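Local coordinates for SA2223 protein (Staphylococcus aureus, PDB 5KCB), which probably acts as a multidrug-sensing effector-binding protein of the GyrI-like kind, here with the cationic dye ethidium bound in its pocket, at residues G32-C37 / Y71-T76; F134-D139 / E150-V155. One frame throughout, in Å; residues are numbered along the deposited sequence.

Contact 1 (G32-C37 / Y71-T76). With ET (ethidium), chain B.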
loop_
_atom_site.group_PDB
_atom_site.type_symbol
_atom_site.label_atom_id
_atom_site.label_comp_id
_atom_site.label_asym_id
_atom_site.label_seq_id
_atom_site.Cartn_x
_atom_site.Cartn_y
_atom_site.Cartn_z
ATOM N N GLY A 32 12.398 -8.650 3.869
ATOM C CA GLY A 32 13.579 -8.255 4.600
ATOM C C GLY A 32 13.514 -6.839 5.135
ATOM O O GLY A 32 13.969 -6.576 6.226
ATOM N N PHE A 33 12.962 -5.932 4.339
ATOM C CA PHE A 33 12.816 -4.536 4.705
ATOM C C PHE A 33 11.891 -4.442 5.915
ATOM O O PHE A 33 12.168 -3.735 6.847
ATOM C CB PHE A 33 12.284 -3.746 3.494
ATOM C CG PHE A 33 12.090 -2.277 3.722
ATOM C CD1 PHE A 33 12.904 -1.566 4.569
ATOM C CD2 PHE A 33 11.110 -1.593 3.035
ATOM C CE1 PHE A 33 12.729 -0.215 4.749
ATOM C CE2 PHE A 33 10.925 -0.244 3.217
ATOM C CZ PHE A 33 11.731 0.440 4.083
ATOM N N TRP A 34 10.800 -5.182 5.891
ATOM C CA TRP A 34 9.882 -5.192 7.004
ATOM C C TRP A 34 10.598 -5.724 8.245
ATOM O O TRP A 34 10.463 -5.171 9.315
ATOM C CB TRP A 34 8.681 -6.070 6.710
ATOM C CG TRP A 34 7.591 -5.434 5.935
ATOM C CD1 TRP A 34 7.358 -5.561 4.615
ATOM C CD2 TRP A 34 6.560 -4.587 6.439
ATOM N NE1 TRP A 34 6.265 -4.845 4.254
ATOM C CE2 TRP A 34 5.751 -4.237 5.359
ATOM C CE3 TRP A 34 6.249 -4.091 7.698
ATOM C CZ2 TRP A 34 4.659 -3.423 5.496
ATOM C CZ3 TRP A 34 5.175 -3.283 7.830
ATOM C CH2 TRP A 34 4.384 -2.956 6.741
ATOM N N GLN A 35 11.367 -6.796 8.069
ATOM C CA GLN A 35 12.098 -7.418 9.164
ATOM C C GLN A 35 13.086 -6.430 9.761
ATOM O O GLN A 35 13.188 -6.329 10.960
ATOM C CB GLN A 35 12.793 -8.708 8.700
ATOM C CG GLN A 35 11.892 -9.934 8.750
ATOM C CD GLN A 35 12.235 -11.042 7.752
ATOM O OE1 GLN A 35 13.390 -11.237 7.364
ATOM N NE2 GLN A 35 11.219 -11.792 7.351
ATOM N N ARG A 36 13.794 -5.700 8.919
ATOM C CA ARG A 36 14.733 -4.707 9.391
ATOM C C ARG A 36 14.037 -3.568 10.144
ATOM O O ARG A 36 14.532 -3.094 11.148
ATOM C CB ARG A 36 15.606 -4.172 8.254
ATOM C CG ARG A 36 16.745 -5.100 7.862
ATOM C CD ARG A 36 17.609 -4.543 6.751
ATOM N NE ARG A 36 16.982 -4.653 5.447
ATOM C CZ ARG A 36 16.561 -3.628 4.728
ATOM N NH1 ARG A 36 16.701 -2.407 5.162
ATOM N NH2 ARG A 36 16.006 -3.840 3.565
ATOM N N CYS A 37 12.897 -3.129 9.629
ATOM C CA CYS A 37 12.134 -2.058 10.253
ATOM C C CYS A 37 11.626 -2.465 11.645
ATOM O O CYS A 37 11.678 -1.680 12.557
ATOM C CB CYS A 37 11.002 -1.563 9.335
ATOM S SG CYS A 37 11.511 -0.422 8.034
ATOM N N TYR A 71 9.469 0.892 -2.522
ATOM C CA TYR A 71 8.538 0.419 -1.523
ATOM C C TYR A 71 8.700 1.280 -0.293
ATOM O O TYR A 71 9.794 1.523 0.165
ATOM C CB TYR A 71 8.770 -1.044 -1.187
ATOM C CG TYR A 71 7.696 -1.709 -0.365
ATOM C CD1 TYR A 71 6.585 -2.259 -0.958
ATOM C CD2 TYR A 71 7.813 -1.821 0.998
ATOM C CE1 TYR A 71 5.612 -2.880 -0.211
ATOM C CE2 TYR A 71 6.849 -2.443 1.746
ATOM C CZ TYR A 71 5.749 -2.968 1.135
ATOM O OH TYR A 71 4.794 -3.591 1.874
ATOM N N MET A 72 7.594 1.747 0.236
ATOM C CA MET A 72 7.634 2.579 1.406
ATOM C C MET A 72 6.745 2.069 2.512
ATOM O O MET A 72 5.576 1.850 2.321
ATOM C CB MET A 72 7.220 3.992 1.052
ATOM C CG MET A 72 7.226 4.958 2.214
ATOM S SD MET A 72 6.715 6.621 1.778
ATOM C CE MET A 72 7.116 7.548 3.229
ATOM N N ILE A 73 7.324 1.903 3.684
ATOM C CA ILE A 73 6.575 1.493 4.848
ATOM C C ILE A 73 6.265 2.799 5.560
ATOM O O ILE A 73 7.158 3.536 5.909
ATOM C CB ILE A 73 7.373 0.550 5.732
ATOM C CG1 ILE A 73 7.556 -0.784 5.021
ATOM C CG2 ILE A 73 6.666 0.368 7.054
ATOM C CD1 ILE A 73 8.550 -1.702 5.666
ATOM N N ALA A 74 4.984 3.072 5.742
ATOM C CA ALA A 74 4.543 4.319 6.332
ATOM C C ALA A 74 3.169 4.338 7.008
ATOM O O ALA A 74 2.379 3.431 6.880
ATOM C CB ALA A 74 4.578 5.391 5.268
ATOM N N VAL A 75 2.927 5.431 7.718
ATOM C CA VAL A 75 1.674 5.704 8.396
ATOM C C VAL A 75 1.234 7.126 8.043
ATOM O O VAL A 75 2.038 7.948 7.674
ATOM C CB VAL A 75 1.779 5.599 9.928
ATOM C CG1 VAL A 75 2.271 4.234 10.345
ATOM C CG2 VAL A 75 2.673 6.683 10.492
ATOM N N THR A 76 -0.049 7.402 8.166
ATOM C CA THR A 76 -0.552 8.735 7.882
ATOM C C THR A 76 -0.208 9.582 9.077
ATOM O O THR A 76 -0.652 9.310 10.147
ATOM C CB THR A 76 -2.072 8.750 7.703
ATOM O OG1 THR A 76 -2.695 8.135 8.824
ATOM C CG2 THR A 76 -2.470 8.029 6.455
HETATM C C1 ET B . 4.540 -7.590 4.668
HETATM C C2 ET B . 5.112 -8.063 3.506
HETATM C C3 ET B . 6.087 -9.050 3.555
HETATM C C4 ET B . 6.515 -9.599 4.759
HETATM N N5 ET B . 6.396 -9.715 7.210
HETATM C C6 ET B . 5.866 -9.279 8.380
HETATM C C7 ET B . 4.268 -7.767 9.565
HETATM C C8 ET B . 3.296 -6.780 9.530
HETATM C C9 ET B . 2.855 -6.221 8.341
HETATM C C10 ET B . 3.380 -6.636 7.135
HETATM C C11 ET B . 4.823 -8.219 8.386
HETATM C C12 ET B . 4.348 -7.619 7.130
HETATM C C13 ET B . 4.944 -8.106 5.882
HETATM C C14 ET B . 5.984 -9.160 5.962
HETATM C C15 ET B . 6.294 -9.824 9.706
HETATM C C16 ET B . 6.976 -9.007 10.597
HETATM C C17 ET B . 7.381 -9.495 11.826
HETATM C C18 ET B . 7.122 -10.818 12.178
HETATM C C19 ET B . 6.442 -11.648 11.294
HETATM C C20 ET B . 6.021 -11.140 10.061
HETATM C C21 ET B . 7.443 -10.753 7.198
HETATM C C22 ET B . 8.788 -10.177 6.809
HETATM N N23 ET B . 6.625 -9.489 2.397
HETATM N N24 ET B . 2.766 -6.349 10.685
#
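Trp-34 has something on both faces of its indole: the CD1 methyl of Ile-73 sits over the centre of one, 3.6 Å from Trp-34 CD2, while ethidium covers the opposite one, with its atom C10 3.6 Å above the ring plane. At the edge, in the ring plane, stands Tyr-71 OH. The setting is the GyrI-like effector-binding fold, in which helix 23-39 packs against the curved antiparallel sheet and frames the ligand pocket; the axes of 32-37 and 71-76 pass at 10.0 Å with a crossing angle of -39°. The indole keeps its CG anti to the carbonyl carbon (chi1 -84°), which carries the ring off the helix and into the gap between strand and dye. Ethidium C1 comes to 3.3 Å from Trp-34 NE1, and the dye follows the indole at nearly even height from CD1, under C1 and C2, to CZ3 and CH2, under C9 and C10. The phenanthridinium thus rests broadly flat on it, consistent with recognition of a cationic aromatic. The Phe-33 ring takes the same Ile-73 methyl on one face, offset toward its rim and 3.7 Å from CD2. CD1 of Ile-73 is therefore a shared CH-pi donor to two rings, and Cys-37 SG adds a looser apolar touch to it at 4.0 Å. Phe-33 and Tyr-71 meet in another way, CD2 to CD2 at 3.9 Å, each atom at the edge of the other ring. Ile-43 of helix 42-49 and Ile-57 of strand 57-63 extend the apolar surroundings of Trp-34 and Ile-73. The polar link across the contact is moderately bent: Trp-34 NE1 donates to Tyr-71 OH at 3.1 Å, with an angle of 148° at the hydrogen.

Contact 2 (F134-D139 / E150-V155). With ET (ethidium), chain B.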
loop_
_atom_site.group_PDB
_atom_site.type_symbol
_atom_site.label_atom_id
_atom_site.label_comp_id
_atom_site.label_asym_id
_atom_site.label_seq_id
_atom_site.Cartn_x
_atom_site.Cartn_y
_atom_site.Cartn_z
ATOM N N PHE A 134 -1.165 0.294 -2.563
ATOM C CA PHE A 134 -0.677 -0.182 -1.286
ATOM C C PHE A 134 -1.469 -1.236 -0.556
ATOM O O PHE A 134 -2.625 -1.471 -0.823
ATOM C CB PHE A 134 -0.483 1.001 -0.343
ATOM C CG PHE A 134 -1.727 1.785 -0.061
ATOM C CD1 PHE A 134 -2.558 1.447 0.982
ATOM C CD2 PHE A 134 -2.038 2.892 -0.802
ATOM C CE1 PHE A 134 -3.684 2.181 1.260
ATOM C CE2 PHE A 134 -3.163 3.632 -0.529
ATOM C CZ PHE A 134 -3.990 3.273 0.501
ATOM N N GLU A 135 -0.783 -1.844 0.398
ATOM C CA GLU A 135 -1.327 -2.849 1.286
ATOM C C GLU A 135 -1.481 -2.129 2.602
ATOM O O GLU A 135 -0.596 -1.414 3.029
ATOM C CB GLU A 135 -0.376 -4.026 1.461
ATOM C CG GLU A 135 -0.038 -4.775 0.202
ATOM C CD GLU A 135 1.395 -5.262 0.164
ATOM O OE1 GLU A 135 2.028 -5.419 1.215
ATOM O OE2 GLU A 135 1.898 -5.492 -0.940
ATOM N N LEU A 136 -2.624 -2.299 3.231
ATOM C CA LEU A 136 -2.872 -1.667 4.506
ATOM C C LEU A 136 -2.982 -2.747 5.562
ATOM O O LEU A 136 -3.803 -3.629 5.443
ATOM C CB LEU A 136 -4.149 -0.855 4.448
ATOM C CG LEU A 136 -4.544 -0.149 5.722
ATOM C CD1 LEU A 136 -3.608 0.992 6.019
ATOM C CD2 LEU A 136 -5.954 0.354 5.589
ATOM N N TYR A 137 -2.135 -2.669 6.583
ATOM C CA TYR A 137 -2.120 -3.660 7.654
ATOM C C TYR A 137 -2.663 -3.141 8.972
ATOM O O TYR A 137 -2.044 -2.348 9.643
ATOM C CB TYR A 137 -0.695 -4.167 7.855
ATOM C CG TYR A 137 -0.155 -4.877 6.657
ATOM C CD1 TYR A 137 -0.443 -6.193 6.438
ATOM C CD2 TYR A 137 0.611 -4.221 5.729
ATOM C CE1 TYR A 137 0.026 -6.849 5.338
ATOM C CE2 TYR A 137 1.087 -4.872 4.621
ATOM C CZ TYR A 137 0.781 -6.190 4.430
ATOM O OH TYR A 137 1.231 -6.865 3.347
ATOM N N GLN A 138 -3.846 -3.608 9.328
ATOM C CA GLN A 138 -4.489 -3.220 10.577
ATOM C C GLN A 138 -3.882 -3.944 11.772
ATOM O O GLN A 138 -3.192 -4.932 11.611
ATOM C CB GLN A 138 -5.977 -3.528 10.526
ATOM C CG GLN A 138 -6.296 -4.998 10.678
ATOM C CD GLN A 138 -7.765 -5.292 10.585
ATOM O OE1 GLN A 138 -8.584 -4.628 11.208
ATOM N NE2 GLN A 138 -8.111 -6.293 9.806
ATOM N N ASP A 139 -4.178 -3.456 12.967
ATOM C CA ASP A 139 -3.694 -4.080 14.196
ATOM C C ASP A 139 -4.284 -5.483 14.277
ATOM O O ASP A 139 -5.429 -5.687 13.919
ATOM C CB ASP A 139 -4.111 -3.245 15.419
ATOM C CG ASP A 139 -3.109 -2.161 15.756
ATOM O OD1 ASP A 139 -2.134 -2.024 15.006
ATOM O OD2 ASP A 139 -3.273 -1.452 16.769
ATOM N N GLU A 150 -5.746 -5.335 3.497
ATOM C CA GLU A 150 -6.469 -4.617 2.468
ATOM C C GLU A 150 -5.520 -4.182 1.384
ATOM O O GLU A 150 -4.435 -3.723 1.666
ATOM C CB GLU A 150 -7.153 -3.379 3.024
ATOM C CG GLU A 150 -8.466 -3.621 3.740
ATOM C CD GLU A 150 -9.084 -2.348 4.261
ATOM O OE1 GLU A 150 -8.548 -1.279 4.000
ATOM O OE2 GLU A 150 -10.107 -2.417 4.941
ATOM N N ILE A 151 -5.947 -4.337 0.143
ATOM C CA ILE A 151 -5.160 -3.944 -1.005
ATOM C C ILE A 151 -5.876 -2.812 -1.716
ATOM O O ILE A 151 -6.991 -2.964 -2.175
ATOM C CB ILE A 151 -4.969 -5.121 -1.955
ATOM C CG1 ILE A 151 -4.171 -6.222 -1.270
ATOM C CG2 ILE A 151 -4.295 -4.671 -3.229
ATOM C CD1 ILE A 151 -3.984 -7.450 -2.105
ATOM N N TRP A 152 -5.218 -1.671 -1.802
ATOM C CA TRP A 152 -5.799 -0.499 -2.420
ATOM C C TRP A 152 -5.195 -0.172 -3.776
ATOM O O TRP A 152 -4.051 0.213 -3.850
ATOM C CB TRP A 152 -5.593 0.694 -1.495
ATOM C CG TRP A 152 -6.351 0.671 -0.227
ATOM C CD1 TRP A 152 -6.290 -0.261 0.741
ATOM C CD2 TRP A 152 -7.266 1.661 0.229
ATOM N NE1 TRP A 152 -7.120 0.066 1.771
ATOM C CE2 TRP A 152 -7.735 1.248 1.478
ATOM C CE3 TRP A 152 -7.749 2.851 -0.309
ATOM C CZ2 TRP A 152 -8.659 1.978 2.199
ATOM C CZ3 TRP A 152 -8.653 3.571 0.404
ATOM C CH2 TRP A 152 -9.106 3.136 1.646
ATOM N N MET A 153 -5.983 -0.319 -4.834
ATOM C CA MET A 153 -5.546 -0.012 -6.188
ATOM C C MET A 153 -6.230 1.260 -6.693
ATOM O O MET A 153 -7.432 1.327 -6.772
ATOM C CB MET A 153 -5.861 -1.156 -7.140
ATOM C CG MET A 153 -5.407 -2.525 -6.677
ATOM S SD MET A 153 -3.639 -2.638 -6.436
ATOM C CE MET A 153 -3.061 -2.066 -8.003
ATOM N N PRO A 154 -5.463 2.285 -7.028
ATOM C CA PRO A 154 -6.041 3.545 -7.505
ATOM C C PRO A 154 -6.696 3.507 -8.888
ATOM O O PRO A 154 -6.213 2.835 -9.768
ATOM C CB PRO A 154 -4.853 4.480 -7.529
ATOM C CG PRO A 154 -3.694 3.605 -7.734
ATOM C CD PRO A 154 -4.000 2.323 -7.052
ATOM N N VAL A 155 -7.782 4.244 -9.061
ATOM C CA VAL A 155 -8.484 4.291 -10.331
ATOM C C VAL A 155 -9.037 5.655 -10.703
ATOM O O VAL A 155 -9.233 6.495 -9.852
ATOM C CB VAL A 155 -9.669 3.329 -10.358
ATOM C CG1 VAL A 155 -9.208 1.897 -10.418
ATOM C CG2 VAL A 155 -10.601 3.586 -9.199
HETATM C C1 ET B . 4.540 -7.590 4.668
HETATM C C2 ET B . 5.112 -8.063 3.506
HETATM C C3 ET B . 6.087 -9.050 3.555
HETATM C C4 ET B . 6.515 -9.599 4.759
HETATM N N5 ET B . 6.396 -9.715 7.210
HETATM C C6 ET B . 5.866 -9.279 8.380
HETATM C C7 ET B . 4.268 -7.767 9.565
HETATM C C8 ET B . 3.296 -6.780 9.530
HETATM C C9 ET B . 2.855 -6.221 8.341
HETATM C C10 ET B . 3.380 -6.636 7.135
HETATM C C11 ET B . 4.823 -8.219 8.386
HETATM C C12 ET B . 4.348 -7.619 7.130
HETATM C C13 ET B . 4.944 -8.106 5.882
HETATM C C14 ET B . 5.984 -9.160 5.962
HETATM C C15 ET B . 6.294 -9.824 9.706
HETATM C C16 ET B . 6.976 -9.007 10.597
HETATM C C17 ET B . 7.381 -9.495 11.826
HETATM C C18 ET B . 7.122 -10.818 12.178
HETATM C C19 ET B . 6.442 -11.648 11.294
HETATM C C20 ET B . 6.021 -11.140 10.061
HETATM C C21 ET B . 7.443 -10.753 7.198
HETATM C C22 ET B . 8.788 -10.177 6.809
HETATM N N23 ET B . 6.625 -9.489 2.397
HETATM N N24 ET B . 2.766 -6.349 10.685
#
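Phe-134 and Trp-152 lie side by side on one face of the sheet as an offset stack, the phenyl and five-membered ring centroids 4.5 Å apart and the planes at 17°. The nearest atoms are Phe-134 CE1 and Trp-152 CG at 3.4 Å, and Trp-152 CB makes a CH-pi contact over the phenyl face. With CG of Phe-134 between the backbone N and the carbonyl carbon (chi1 60°), the ring leans toward its neighbour strand. Beneath them runs the antiparallel hairpin 133-137/148-155: Phe-134/Trp-152 and Leu-136/Glu-150 are hydrogen-bonded pairs, flanking the non-hydrogen-bonded pair Glu-135/Ile-151. Trp-152 N reaches Phe-134 O at 2.8 Å, and Leu-136 N reaches Glu-150 O at 2.8 Å. Glu-150 OE1 accepts Trp-152 NE1 at 3.0 Å, helping, with the stack on Phe-134, to hold the indole's rotation, while Leu-136 CD2 lies against that carboxylate oxygen. Further out, Tyr-96 meets Trp-152 edge-to-face. Facing the pocket instead, Tyr-137 turns one ring face to the rim of ethidium, whose C10 stands 3.6 Å above the centre of the phenol. Its OH donates to Glu-135 OE1 at 2.7 Å, from 40° out of the carboxylate plane. Glu-135 OE1 lies 4.7 Å from ethidium C2 and makes no direct bond to N5, so this buried carboxylate, if ionised, might help only at longer range, through the dye's delocalised positive charge.

Overall arrangement
Both contacts are buried, yet contact 2 lies nearer the middle of the chain, its centre about 5 Å from the chain's centre against about 11 Å for contact 1. Contact 1 packs a helix on one strand of the barrel through side chains, chiefly CH-pi, with a single hydrogen bond; contact 2 pairs two strands of that barrel by backbone bonds and adds ring stacking. Their centres are about 14 Å apart, and they meet at the pocket: Trp-34 and Tyr-137 approach with planes at about 80°, the first flat on ethidium, the second facing its rim, and Tyr-71 OH links weakly to Glu-135 OE1. Trp-34 thus supplies a helix-borne wall, Tyr-137 and Glu-135 a strand-borne one.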